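Local coordinates for uncharacterized hypothetical protein (Bacteroides uniformis, PDB 4EIU) that is of unknown function but belongs to the DUF3823 family, whose N-terminal domain is grouped with transthyretin-like folds, at residues S9-G14 and S102-V107; N116-G121 and Q133-R138; V73-P78 and F109-F114; P123-G128 and M244-P249; L160-I165 and A223-D228. One frame throughout, in Å; residues are numbered along the deposited sequence.

Contact 1: S9-G14 and S102-V107; sequences SETIWG and SGTTKV
Thr11 and Thr104 meet at the start of a parallel strand pair, strands 10-14 and 104-107, within the DUF3823 N-terminal domain of the transthyretin clan. The axes come within 4.7 Å at an angle of 22°, with Gly14 opposite Val107 at the far end. Thr11 N donates to Gly103 O, Thr105 N to Thr11 O, Trp13 N to Thr105 O and Val107 N to Trp13 O, the zigzag of parallel strands. On one face the methyls of Thr11 and Thr104 are neighbours, 4.0 Å between the two CG2 atoms, and Trp13 CE3 meets Lys106 CB at 4.2 Å. The other face joins Ile12 CD1 to Val107 CG2 at 4.1 Å. Strand 10-18 pairs along its other edge with strand 60-63. Glu10 can be followed outward: CB lies 3.8 Å from Gly103 O, CG 4.2 Å from Ser102 CA and CD 4.0 Å from Gly103 N. With CG beside the backbone N (chi1 -41°) and a bend at chi2, the carboxylate turns toward the backbone of Ser102 and Gly103. There Glu10 OE1 accepts from Gly103 N at 2.9 Å through its anti lone pair, with 146° at the hydrogen.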
# COMPACT_ATOMS: atom_id res chain seq x y z
N SER A 9 22.85 1.53 17.21
CA SER A 9 22.46 2.86 17.66
C SER A 9 22.14 3.86 16.55
O SER A 9 21.82 4.98 16.86
CB SER A 9 23.56 3.44 18.56
OG SER A 9 24.15 2.41 19.32
N GLU A 10 22.17 3.46 15.28
CA GLU A 10 21.91 4.41 14.22
C GLU A 10 20.45 4.32 13.83
O GLU A 10 19.78 3.30 14.09
CB GLU A 10 22.82 4.15 13.00
CG GLU A 10 24.29 3.79 13.28
CD GLU A 10 24.94 4.63 14.33
OE1 GLU A 10 24.85 5.86 14.25
OE2 GLU A 10 25.56 4.06 15.24
N THR A 11 19.97 5.37 13.17
CA THR A 11 18.57 5.48 12.76
C THR A 11 18.42 5.70 11.26
O THR A 11 19.13 6.52 10.70
CB THR A 11 17.91 6.71 13.44
OG1 THR A 11 17.86 6.49 14.83
CG2 THR A 11 16.50 6.94 12.94
N ILE A 12 17.48 5.00 10.63
CA ILE A 12 17.01 5.34 9.30
C ILE A 12 15.57 5.80 9.39
O ILE A 12 14.74 5.19 10.06
CB ILE A 12 17.18 4.17 8.30
CG1 ILE A 12 16.80 4.60 6.88
CG2 ILE A 12 16.38 2.94 8.74
CD1 ILE A 12 17.10 3.57 5.81
N TRP A 13 15.29 6.90 8.69
CA TRP A 13 13.95 7.41 8.48
C TRP A 13 13.73 7.48 7.00
O TRP A 13 14.62 7.83 6.23
CB TRP A 13 13.78 8.76 9.13
CG TRP A 13 12.42 9.38 8.90
CD1 TRP A 13 11.32 9.34 9.74
CD2 TRP A 13 11.97 10.15 7.73
NE1 TRP A 13 10.25 9.96 9.17
CE2 TRP A 13 10.59 10.51 7.99
CE3 TRP A 13 12.58 10.60 6.54
CZ2 TRP A 13 9.84 11.26 7.09
CZ3 TRP A 13 11.81 11.35 5.66
CH2 TRP A 13 10.48 11.69 5.94
N GLY A 14 12.54 7.11 6.57
CA GLY A 14 12.24 7.13 5.17
C GLY A 14 10.83 7.52 4.88
O GLY A 14 9.94 7.38 5.74
N SER A 102 24.16 6.04 9.34
CA SER A 102 25.06 6.64 10.36
C SER A 102 24.38 7.86 10.97
O SER A 102 23.86 8.68 10.23
CB SER A 102 26.33 7.12 9.68
OG SER A 102 27.31 7.43 10.62
N GLY A 103 24.38 8.00 12.29
CA GLY A 103 23.60 9.08 12.93
C GLY A 103 22.12 8.87 12.61
O GLY A 103 21.58 7.79 12.89
N THR A 104 21.47 9.88 12.04
CA THR A 104 20.16 9.71 11.40
C THR A 104 20.35 9.85 9.89
O THR A 104 20.93 10.82 9.43
CB THR A 104 19.11 10.75 11.89
OG1 THR A 104 19.03 10.69 13.30
CG2 THR A 104 17.72 10.44 11.32
N THR A 105 19.88 8.86 9.14
CA THR A 105 19.97 8.84 7.70
C THR A 105 18.56 8.88 7.19
O THR A 105 17.76 8.04 7.57
CB THR A 105 20.64 7.54 7.25
OG1 THR A 105 21.99 7.53 7.71
CG2 THR A 105 20.62 7.39 5.76
N LYS A 106 18.26 9.86 6.36
CA LYS A 106 16.93 10.04 5.75
C LYS A 106 16.97 9.55 4.33
O LYS A 106 17.94 9.83 3.63
CB LYS A 106 16.56 11.51 5.73
CG LYS A 106 16.41 12.17 7.07
CD LYS A 106 16.31 13.66 6.84
CE LYS A 106 15.89 14.43 8.07
NZ LYS A 106 15.85 15.92 7.85
N VAL A 107 15.95 8.83 3.88
CA VAL A 107 15.92 8.35 2.50
C VAL A 107 14.52 8.64 1.97
O VAL A 107 13.53 8.67 2.72
CB VAL A 107 16.16 6.85 2.38
CG1 VAL A 107 17.55 6.50 2.84
CG2 VAL A 107 15.10 6.06 3.17

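Contact 2: N116-G121 and Q133-R138; sequences NVEFVG and QVRVTR
Val117 and Val134 form the apolar centre, their CG1 methyls 3.9 Å apart. On the same face Phe119 CE1 lies 4.1 Å from Val134 CG2, and Val136 CG2 adds a looser contact to Val117 CG1. This face packs on strand 216-225, where Ala221 meets both Val117 and Val134. Backbone bonds flank these pairs: Asn116 and Thr137 exchange two, as do Glu118 and Arg135, and Val120 N donates to Gln133 O at 2.8 Å.

The opposite face is polar. Glu118 and Arg135 run alongside each other in the same direction, with carboxylate and guanidinium planes 77° apart. Arg135 NH1 gives Glu118 OE2 a weak but straight bond of 3.4 Å, part of a salt bridge. Val120 CG2 sits over one guanidinium face, offset toward its rim; the bend at chi3 (-82°) sets an edge to Glu118 and this face to Val120. A leucine in place of Arg135 would probably leave the Glu118 carboxylate without its charged mate and Val120 CG2 without the flat group beneath it. One water bridges Asn116 ND2 and Thr137 OG1, the latter at 2.6 Å; a second lies 2.9 Å from Glu118 OE2 and also meets Arg135 O and Thr137 OG1. The axes run at 162°, and hydrogen-bonded and non-hydrogen-bonded pairs follow in turn, as in an antiparallel beta hairpin, here formed by strands 115-126 and 129-138.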
# COMPACT_ATOMS: atom_id res chain seq x y z
N ASN A 116 -4.83 5.05 -7.08
CA ASN A 116 -5.13 6.11 -6.17
C ASN A 116 -6.56 5.95 -5.73
O ASN A 116 -7.46 5.70 -6.55
CB ASN A 116 -4.93 7.46 -6.85
CG ASN A 116 -3.49 7.73 -7.18
OD1 ASN A 116 -2.59 7.36 -6.44
ND2 ASN A 116 -3.26 8.42 -8.28
N VAL A 117 -6.79 6.10 -4.44
CA VAL A 117 -8.11 5.84 -3.85
C VAL A 117 -8.46 6.99 -2.93
O VAL A 117 -7.69 7.30 -2.03
CB VAL A 117 -8.11 4.54 -3.02
CG1 VAL A 117 -9.52 4.27 -2.47
CG2 VAL A 117 -7.55 3.37 -3.82
N GLU A 118 -9.62 7.60 -3.14
CA GLU A 118 -10.02 8.74 -2.32
C GLU A 118 -11.51 8.69 -2.03
O GLU A 118 -12.28 8.09 -2.78
CB GLU A 118 -9.70 10.05 -3.04
CG GLU A 118 -10.45 10.20 -4.37
CD GLU A 118 -9.89 11.27 -5.28
OE1 GLU A 118 -9.68 12.41 -4.79
OE2 GLU A 118 -9.70 10.98 -6.49
N PHE A 119 -11.90 9.33 -0.94
CA PHE A 119 -13.32 9.64 -0.70
C PHE A 119 -13.71 10.87 -1.51
O PHE A 119 -12.89 11.75 -1.74
CB PHE A 119 -13.57 9.90 0.77
CG PHE A 119 -13.50 8.67 1.62
CD1 PHE A 119 -14.43 7.64 1.45
CD2 PHE A 119 -12.52 8.54 2.60
CE1 PHE A 119 -14.40 6.51 2.26
CE2 PHE A 119 -12.47 7.41 3.40
CZ PHE A 119 -13.41 6.39 3.23
N VAL A 120 -14.96 10.93 -1.95
CA VAL A 120 -15.44 12.11 -2.66
C VAL A 120 -16.29 12.97 -1.73
O VAL A 120 -15.94 14.12 -1.49
CB VAL A 120 -16.21 11.75 -3.94
CG1 VAL A 120 -16.73 13.02 -4.61
CG2 VAL A 120 -15.28 10.99 -4.88
N GLY A 121 -17.36 12.41 -1.18
CA GLY A 121 -18.19 13.21 -0.25
C GLY A 121 -17.75 13.09 1.20
O GLY A 121 -16.71 12.53 1.51
N GLN A 133 -18.90 7.76 -0.84
CA GLN A 133 -18.52 7.78 -2.24
C GLN A 133 -17.00 7.61 -2.36
O GLN A 133 -16.23 8.40 -1.81
CB GLN A 133 -18.95 9.10 -2.89
CG GLN A 133 -20.44 9.38 -2.79
CD GLN A 133 -21.26 8.41 -3.63
OE1 GLN A 133 -21.80 7.43 -3.13
NE2 GLN A 133 -21.32 8.68 -4.93
N VAL A 134 -16.58 6.55 -3.06
CA VAL A 134 -15.15 6.24 -3.26
C VAL A 134 -14.79 6.40 -4.73
O VAL A 134 -15.54 5.96 -5.62
CB VAL A 134 -14.80 4.79 -2.82
CG1 VAL A 134 -13.33 4.48 -3.10
CG2 VAL A 134 -15.06 4.60 -1.33
N ARG A 135 -13.64 7.03 -5.00
CA ARG A 135 -13.17 7.14 -6.38
C ARG A 135 -11.83 6.44 -6.55
O ARG A 135 -10.85 6.82 -5.91
CB ARG A 135 -13.07 8.60 -6.82
CG ARG A 135 -12.70 8.75 -8.29
CD ARG A 135 -12.11 10.10 -8.62
NE ARG A 135 -13.16 11.06 -8.81
CZ ARG A 135 -13.39 12.16 -8.10
NH1 ARG A 135 -12.61 12.57 -7.10
NH2 ARG A 135 -14.44 12.89 -8.42
N VAL A 136 -11.78 5.41 -7.40
CA VAL A 136 -10.53 4.71 -7.71
C VAL A 136 -10.01 5.09 -9.10
O VAL A 136 -10.73 5.06 -10.11
CB VAL A 136 -10.71 3.18 -7.62
CG1 VAL A 136 -9.39 2.45 -7.95
CG2 VAL A 136 -11.22 2.80 -6.23
N THR A 137 -8.73 5.46 -9.16
CA THR A 137 -8.06 5.73 -10.44
C THR A 137 -6.71 5.03 -10.51
O THR A 137 -6.15 4.65 -9.49
CB THR A 137 -7.85 7.26 -10.68
OG1 THR A 137 -7.25 7.83 -9.52
CG2 THR A 137 -9.19 8.00 -10.98
N ARG A 138 -6.19 4.86 -11.72
CA ARG A 138 -4.84 4.31 -11.91
C ARG A 138 -3.78 5.23 -11.30
O ARG A 138 -3.81 6.43 -11.51
CB ARG A 138 -4.55 4.12 -13.39
CG ARG A 138 -5.43 3.09 -14.08
CD ARG A 138 -5.18 1.69 -13.56
NE ARG A 138 -6.02 0.71 -14.25
CZ ARG A 138 -6.10 -0.58 -13.90
NH1 ARG A 138 -5.36 -1.03 -12.92
NH2 ARG A 138 -6.89 -1.43 -14.54
O HOH W 1 -5.49 9.63 -10.00
O HOH W 2 -8.91 8.33 -7.28

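Contact 3: V73-P78 and F109-F114; sequences VRIDGP and FEVQPF
Ile75 and Phe109 meet between two sheets of the DUF3823 N-terminal domain, in the manner of a beta sandwich. Strand 69-76 belongs to the five-stranded antiparallel sheet and strand 104-111 to the mixed three-stranded one; their axes pass 9.8 Å apart at an angle of 32°, a spacing suited to side chains from both sheets meeting between them.

The apolar contacts centre on Phe109. Ile75 CG1 lies over one face of its ring, a CH-pi contact of 4.1 Å to the centroid, 19° off the normal. The two side chains run antiparallel past one another, which carries Ile75 CD1 on to 3.5 Å from Phe109 CG and also within 3.9 Å of Val111 CG1. That reach depends on Ile75 CG1 standing between its own N and carbonyl carbon (chi1 66°). At the far end of the ring Val73 CG1 touches Phe109 CZ at 3.8 Å, while Val73 O sits at the ring edge, near its plane. Val16 of strand 10-18 packs against both Ile75 and Val111, and Leu38 of strand 35-40 against Val73, so residues of both sheets add to the cluster.

The polar contacts lie where both segments have left their strands. Pro78 O, which also accepts from Asn239 ND2, receives Phe114 N; the donor stands above the carbonyl plane, not on a lone pair. Pro113 CA approaches Pro78 O at 3.3 Å. The Phe114 ring folds back so that Pro78 C lies 3.6 Å above one of its faces, offset toward the rim.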
# COMPACT_ATOMS: atom_id res chain seq x y z
N VAL A 73 18.69 -0.83 1.00
CA VAL A 73 17.39 -0.55 1.53
C VAL A 73 16.40 -0.84 0.41
O VAL A 73 16.41 -0.17 -0.62
CB VAL A 73 17.27 0.92 2.03
CG1 VAL A 73 15.87 1.18 2.63
CG2 VAL A 73 18.40 1.23 3.07
N ARG A 74 15.59 -1.85 0.60
CA ARG A 74 14.62 -2.31 -0.37
C ARG A 74 13.20 -2.16 0.19
O ARG A 74 12.96 -2.60 1.30
CB ARG A 74 14.87 -3.80 -0.65
CG ARG A 74 13.79 -4.41 -1.52
CD ARG A 74 14.02 -5.89 -1.83
NE ARG A 74 12.79 -6.39 -2.45
CZ ARG A 74 12.72 -7.41 -3.30
NH1 ARG A 74 13.83 -8.08 -3.68
NH2 ARG A 74 11.54 -7.75 -3.78
N ILE A 75 12.25 -1.60 -0.58
CA ILE A 75 10.87 -1.56 -0.16
C ILE A 75 9.98 -2.30 -1.19
O ILE A 75 10.34 -2.38 -2.36
CB ILE A 75 10.37 -0.13 0.10
CG1 ILE A 75 10.33 0.72 -1.20
CG2 ILE A 75 11.26 0.53 1.22
CD1 ILE A 75 9.61 2.08 -1.13
N ASP A 76 8.92 -2.92 -0.71
CA ASP A 76 7.90 -3.57 -1.54
C ASP A 76 6.52 -3.12 -1.02
O ASP A 76 6.34 -2.90 0.21
CB ASP A 76 8.02 -5.08 -1.37
CG ASP A 76 9.29 -5.64 -1.97
OD1 ASP A 76 9.30 -6.04 -3.15
OD2 ASP A 76 10.30 -5.75 -1.25
N GLY A 77 5.54 -3.01 -1.90
CA GLY A 77 4.29 -2.45 -1.50
C GLY A 77 3.30 -2.48 -2.63
O GLY A 77 3.51 -3.24 -3.58
N PRO A 78 2.23 -1.65 -2.54
CA PRO A 78 1.19 -1.50 -3.59
C PRO A 78 1.66 -0.54 -4.69
O PRO A 78 1.07 0.49 -4.93
CB PRO A 78 -0.00 -0.97 -2.80
CG PRO A 78 0.65 -0.07 -1.77
CD PRO A 78 1.88 -0.85 -1.35
N PHE A 109 11.88 7.39 -1.20
CA PHE A 109 11.61 6.48 -2.29
C PHE A 109 10.48 7.05 -3.15
O PHE A 109 9.41 7.32 -2.65
CB PHE A 109 11.18 5.10 -1.78
CG PHE A 109 12.32 4.21 -1.37
CD1 PHE A 109 12.96 3.37 -2.28
CD2 PHE A 109 12.77 4.24 -0.09
CE1 PHE A 109 14.02 2.57 -1.90
CE2 PHE A 109 13.86 3.45 0.32
CZ PHE A 109 14.46 2.61 -0.58
N GLU A 110 10.71 7.16 -4.44
CA GLU A 110 9.66 7.56 -5.36
C GLU A 110 9.21 6.31 -6.06
O GLU A 110 10.02 5.67 -6.72
CB GLU A 110 10.19 8.56 -6.38
CG GLU A 110 10.51 9.87 -5.73
CD GLU A 110 10.95 10.86 -6.78
OE1 GLU A 110 12.13 10.85 -7.09
OE2 GLU A 110 10.11 11.59 -7.32
N VAL A 111 7.92 6.01 -5.98
CA VAL A 111 7.35 4.75 -6.48
C VAL A 111 6.16 5.09 -7.38
O VAL A 111 5.80 6.25 -7.56
CB VAL A 111 6.96 3.81 -5.32
CG1 VAL A 111 8.17 3.55 -4.40
CG2 VAL A 111 5.81 4.39 -4.53
N GLN A 112 5.61 4.06 -7.98
CA GLN A 112 4.49 4.18 -8.93
C GLN A 112 3.36 3.29 -8.37
O GLN A 112 3.30 2.10 -8.66
CB GLN A 112 4.95 3.72 -10.30
CG GLN A 112 5.81 4.82 -10.94
CD GLN A 112 6.52 4.41 -12.21
OE1 GLN A 112 7.21 3.37 -12.27
NE2 GLN A 112 6.37 5.24 -13.25
N PRO A 113 2.48 3.88 -7.54
CA PRO A 113 1.44 3.09 -6.92
C PRO A 113 0.49 2.57 -7.99
O PRO A 113 0.28 3.22 -8.97
CB PRO A 113 0.70 4.08 -6.02
CG PRO A 113 0.99 5.42 -6.59
CD PRO A 113 2.32 5.32 -7.29
N PHE A 114 -0.11 1.40 -7.76
CA PHE A 114 -0.99 0.83 -8.75
C PHE A 114 -2.27 1.66 -8.92
O PHE A 114 -2.75 1.84 -10.04
CB PHE A 114 -1.40 -0.58 -8.34
CG PHE A 114 -0.27 -1.53 -8.15
CD1 PHE A 114 0.79 -1.55 -9.02
CD2 PHE A 114 -0.29 -2.44 -7.12
CE1 PHE A 114 1.83 -2.46 -8.86
CE2 PHE A 114 0.75 -3.35 -6.95
CZ PHE A 114 1.79 -3.38 -7.85

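Contact 4: P123-G128 and M244-P249; sequences PQVSNG and MEVLIP
Val125 packs on Val246 and Pro249 in an essentially apolar contact between segment 123-128, which carries the last part of strand 115-126, and the C-terminus of the chain, about 26 Å (centre to centre) from the middle of the molecule. The evidence is in the atom pairs: the side-chain contacts are almost all carbon to carbon or carbon to selenium, and no backbone pairing joins the two segments, whose closest CA atoms, those of Gly128 and Ile248, are 6.2 Å apart.

Val125 contributes both methyls. CG1, anti to the backbone N (chi1 -179°), reaches Pro249 CD at 3.4 Å, while CG2, beside that N, meets Val246 CG1 at 3.3 Å. Both distances are shorter than usual carbon contacts, so Val125 is wedged tightly between the two. Val246 turns its other methyl to Pro123: CG2 lies 4.1 Å from Pro123 CB.

The two strands belong to different antiparallel sheets, and each is outermost in its own. Strand 115-126 pairs with strand 129-138, as in the backbone bonds of Gln124 with Lys131; strand 239-247 pairs with strand 216-225, as Val246 does with Val217. The contact therefore joins sheet to sheet through side chains, an arrangement consistent with the facing layers of a beta sandwich.

Toward the start of segment 244-249, the Pro123 ring is met by Met244, modelled as selenomethionine. Met244 SE lies 3.8 Å from Pro123 CD, and a bend at chi3 (83°) turns the terminal methyl alongside the ring. Ile248 is modelled in two conformers, and in one of them its CG2 lies 4.2 Å from Gly128 CA.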
# COMPACT_ATOMS: atom_id res chain seq x y z
N PRO A 123 -19.00 10.99 4.37
CA PRO A 123 -19.88 9.82 4.53
C PRO A 123 -21.21 10.13 5.26
O PRO A 123 -21.18 10.53 6.41
CB PRO A 123 -19.02 8.86 5.36
CG PRO A 123 -17.60 9.22 5.01
CD PRO A 123 -17.62 10.71 4.81
N GLN A 124 -22.34 9.97 4.58
CA GLN A 124 -23.67 10.09 5.22
C GLN A 124 -23.87 8.94 6.20
O GLN A 124 -23.44 7.83 5.93
CB GLN A 124 -24.80 9.99 4.18
CG GLN A 124 -24.94 11.11 3.16
CD GLN A 124 -26.00 10.79 2.10
OE1 GLN A 124 -25.66 10.50 0.95
NE2 GLN A 124 -27.28 10.83 2.48
N VAL A 125 -24.56 9.17 7.32
CA VAL A 125 -24.98 8.09 8.23
C VAL A 125 -26.50 8.14 8.42
O VAL A 125 -27.07 9.21 8.59
CB VAL A 125 -24.30 8.22 9.62
CG1 VAL A 125 -24.72 7.07 10.54
CG2 VAL A 125 -22.78 8.27 9.48
N SER A 126 -27.14 6.97 8.38
CA SER A 126 -28.57 6.83 8.66
C SER A 126 -28.83 5.45 9.24
O SER A 126 -28.59 4.44 8.58
CB SER A 126 -29.41 7.04 7.39
N ASN A 127 -29.31 5.43 10.49
CA ASN A 127 -29.54 4.21 11.28
C ASN A 127 -28.31 3.32 11.56
O ASN A 127 -28.38 2.09 11.46
CB ASN A 127 -30.69 3.39 10.70
CG ASN A 127 -31.60 2.83 11.80
OD1 ASN A 127 -32.50 3.53 12.27
ND2 ASN A 127 -31.35 1.59 12.24
N GLY A 128 -27.19 3.95 11.91
CA GLY A 128 -25.97 3.21 12.24
C GLY A 128 -25.27 2.50 11.08
O GLY A 128 -24.26 1.80 11.30
N MSE A 244 -11.23 8.89 7.61
CA MSE A 244 -12.15 9.94 7.98
C MSE A 244 -12.89 9.53 9.24
O MSE A 244 -13.21 8.35 9.44
CB MSE A 244 -13.13 10.23 6.86
CG MSE A 244 -12.49 10.82 5.61
SE MSE A 244 -13.85 11.29 4.33
CE MSE A 244 -14.44 13.03 4.92
N GLU A 245 -13.11 10.51 10.11
CA GLU A 245 -13.87 10.31 11.33
C GLU A 245 -15.33 10.50 11.02
O GLU A 245 -15.70 11.46 10.36
CB GLU A 245 -13.43 11.32 12.38
CG GLU A 245 -14.06 11.10 13.74
CD GLU A 245 -13.68 12.18 14.72
OE1 GLU A 245 -12.47 12.39 14.91
OE2 GLU A 245 -14.58 12.83 15.27
N VAL A 246 -16.16 9.58 11.52
CA VAL A 246 -17.60 9.65 11.33
C VAL A 246 -18.33 9.55 12.67
O VAL A 246 -18.16 8.59 13.42
CB VAL A 246 -18.11 8.51 10.44
CG1 VAL A 246 -19.61 8.69 10.20
CG2 VAL A 246 -17.34 8.50 9.12
N LEU A 247 -19.14 10.55 12.95
CA LEU A 247 -19.89 10.57 14.19
C LEU A 247 -21.26 9.97 13.88
O LEU A 247 -22.00 10.52 13.04
CB LEU A 247 -19.98 12.00 14.72
CG LEU A 247 -18.67 12.70 15.14
CD1 LEU A 247 -17.63 12.79 14.02
CD2 LEU A 247 -18.97 14.09 15.67
N ILE A 248 -21.61 8.87 14.54
CA ILE A 248 -22.92 8.20 14.35
C ILE A 248 -24.08 8.86 15.11
O ILE A 248 -24.12 8.84 16.35
CB ILE A 248 -22.85 6.72 14.75
CG1 ILE A 248 -21.89 5.98 13.82
CG2 ILE A 248 -24.25 6.11 14.71
CD1 ILE A 248 -21.43 4.62 14.32
N PRO A 249 -25.06 9.43 14.37
CA PRO A 249 -26.17 10.10 15.07
C PRO A 249 -27.06 9.15 15.88
O PRO A 249 -27.30 8.00 15.50
CB PRO A 249 -26.99 10.73 13.93
CG PRO A 249 -26.17 10.63 12.71
CD PRO A 249 -25.25 9.47 12.91
OXT PRO A 249 -27.55 9.52 16.95

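Contact 5: L160-I165 and A223-D228; sequences LNVTDI and ARINYD
Asp164 OD1 is gripped by Arg224 NE and Thr163 OG1, with a water as a close third partner. The bond from Arg224 NE to Asp164 OD1 is 2.9 Å long and nearly straight at 172°, part of a salt bridge that uses the syn lone pair. The oxygen lies in the guanidinium plane, at its edge, while the carboxylate is turned 84° against that plane. Thr163 OG1 donates to Asp164 OD1 from the anti side, tilted out of the carboxylate plane, at 2.7 Å. Asp164 OD2 is taken by Gln166 and Trp238, which would fix the rotation of the carboxylate. With an alanine at Asp164, the Arg224 charge would probably lose its mate here and the Thr163 hydroxyl this acceptor.

The Thr163 and Asn226 side chains cross at about a right angle, with Thr163 CG2 3.6 Å from Asn226 CB. In the backbone Thr163 N donates to Arg224 O at 3.0 Å, and Asn226 N to Asn161 O.

On the other face Val162 CG2 meets Ile225 CG2 at 4.2 Å. These antiparallel strands, 162-170 and 216-225, are the central pair of a four-stranded sheet; their apolar face packs on Leu115, Val136 and Arg138 of the hairpin of strands 115-126 and 129-138, with Phe145 of helix 142-149 against Leu160 and Ile225.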
# COMPACT_ATOMS: atom_id res chain seq x y z
N LEU A 160 -3.66 -6.34 -14.38
CA LEU A 160 -4.16 -4.99 -14.18
C LEU A 160 -5.58 -4.89 -13.62
O LEU A 160 -5.97 -3.80 -13.19
CB LEU A 160 -3.99 -4.16 -15.44
CG LEU A 160 -2.59 -3.61 -15.67
CD1 LEU A 160 -2.44 -3.28 -17.15
CD2 LEU A 160 -2.32 -2.43 -14.75
N ASN A 161 -6.34 -6.00 -13.55
CA ASN A 161 -7.74 -5.93 -13.13
C ASN A 161 -7.85 -5.41 -11.69
O ASN A 161 -7.16 -5.89 -10.78
CB ASN A 161 -8.44 -7.30 -13.18
CG ASN A 161 -8.61 -7.84 -14.60
OD1 ASN A 161 -8.53 -7.11 -15.57
ND2 ASN A 161 -8.81 -9.13 -14.71
N VAL A 162 -8.68 -4.39 -11.48
CA VAL A 162 -9.08 -3.97 -10.15
C VAL A 162 -10.08 -5.01 -9.62
O VAL A 162 -11.16 -5.17 -10.19
CB VAL A 162 -9.68 -2.57 -10.14
CG1 VAL A 162 -10.11 -2.18 -8.71
CG2 VAL A 162 -8.70 -1.56 -10.73
N THR A 163 -9.73 -5.66 -8.52
CA THR A 163 -10.45 -6.85 -8.03
C THR A 163 -11.47 -6.52 -6.96
O THR A 163 -12.44 -7.26 -6.78
CB THR A 163 -9.46 -7.93 -7.50
OG1 THR A 163 -8.69 -7.42 -6.38
CG2 THR A 163 -8.46 -8.37 -8.62
N ASP A 164 -11.27 -5.42 -6.23
CA ASP A 164 -12.17 -5.10 -5.11
C ASP A 164 -11.97 -3.70 -4.57
O ASP A 164 -10.91 -3.12 -4.77
CB ASP A 164 -12.04 -6.12 -3.96
CG ASP A 164 -10.63 -6.22 -3.39
OD1 ASP A 164 -9.83 -7.00 -3.95
OD2 ASP A 164 -10.34 -5.58 -2.36
N ILE A 165 -13.01 -3.18 -3.91
CA ILE A 165 -12.92 -2.01 -3.05
C ILE A 165 -13.29 -2.44 -1.64
O ILE A 165 -14.23 -3.20 -1.44
CB ILE A 165 -13.90 -0.88 -3.45
CG1 ILE A 165 -13.44 -0.22 -4.76
CG2 ILE A 165 -14.01 0.16 -2.33
CD1 ILE A 165 -14.48 0.67 -5.41
N ALA A 223 -8.36 -0.15 -2.40
CA ALA A 223 -8.58 -0.92 -3.66
C ALA A 223 -7.26 -1.56 -4.10
O ALA A 223 -6.15 -1.10 -3.73
CB ALA A 223 -9.17 -0.05 -4.73
N ARG A 224 -7.38 -2.68 -4.78
CA ARG A 224 -6.19 -3.36 -5.26
C ARG A 224 -6.42 -3.99 -6.62
O ARG A 224 -7.56 -4.11 -7.09
CB ARG A 224 -5.75 -4.40 -4.26
CG ARG A 224 -6.77 -5.51 -4.03
CD ARG A 224 -6.22 -6.55 -3.09
NE ARG A 224 -7.27 -7.48 -2.71
CZ ARG A 224 -7.09 -8.53 -1.92
NH1 ARG A 224 -5.91 -8.78 -1.39
NH2 ARG A 224 -8.12 -9.31 -1.64
N ILE A 225 -5.31 -4.37 -7.24
CA ILE A 225 -5.28 -5.05 -8.51
C ILE A 225 -4.94 -6.52 -8.36
O ILE A 225 -4.56 -6.96 -7.28
CB ILE A 225 -4.34 -4.35 -9.55
CG1 ILE A 225 -2.87 -4.34 -9.11
CG2 ILE A 225 -4.84 -2.93 -9.79
CD1 ILE A 225 -1.85 -4.03 -10.23
N ASN A 226 -5.05 -7.27 -9.45
CA ASN A 226 -4.76 -8.71 -9.50
C ASN A 226 -3.25 -9.00 -9.66
O ASN A 226 -2.81 -9.66 -10.60
CB ASN A 226 -5.60 -9.32 -10.64
CG ASN A 226 -5.48 -10.84 -10.73
OD1 ASN A 226 -5.28 -11.49 -9.73
ND2 ASN A 226 -5.57 -11.40 -11.96
N TYR A 227 -2.45 -8.51 -8.71
CA TYR A 227 -1.01 -8.57 -8.82
C TYR A 227 -0.36 -8.52 -7.44
O TYR A 227 -0.65 -7.64 -6.64
CB TYR A 227 -0.49 -7.37 -9.65
CG TYR A 227 0.94 -7.56 -10.11
CD1 TYR A 227 1.26 -8.44 -11.12
CD2 TYR A 227 2.00 -6.85 -9.50
CE1 TYR A 227 2.60 -8.62 -11.54
CE2 TYR A 227 3.30 -7.03 -9.91
CZ TYR A 227 3.60 -7.90 -10.92
OH TYR A 227 4.89 -8.07 -11.29
N ASP A 228 0.49 -9.50 -7.19
CA ASP A 228 1.13 -9.66 -5.91
C ASP A 228 2.51 -9.08 -5.84
O ASP A 228 3.27 -9.09 -6.82
CB ASP A 228 1.13 -11.15 -5.45
CG ASP A 228 1.82 -12.10 -6.43
OD1 ASP A 228 1.99 -11.78 -7.61
OD2 ASP A 228 2.22 -13.20 -5.99
O HOH W 3 -10.06 -9.42 -4.31

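How the contacts relate
Contacts 1 and 3 share strand 104-111 within the DUF3823 N-terminal domain and touch where Ile12 CD1 meets Val73 CG2 at 3.8 Å. Contacts 2, 4 and 5 lie in the later part of the chain. Contacts 2 and 4 share strand 115-126 and meet at Phe119 CD2 and Met244 SE, 3.5 Å apart. Contact 2 meets contact 5 through Arg138 NH1, 2.9 Å from Leu160 O. Contact 3 joins the two regions: Phe114 CG packs 3.6 Å from Ile225 CD1 of contact 5. Contacts 1 and 4 are the farthest apart, about 41 Å between centres. The function, and with it any active site, is not established; the glycol molecules bound near contacts 1, 2, 3 and 5 probably come from crystallisation.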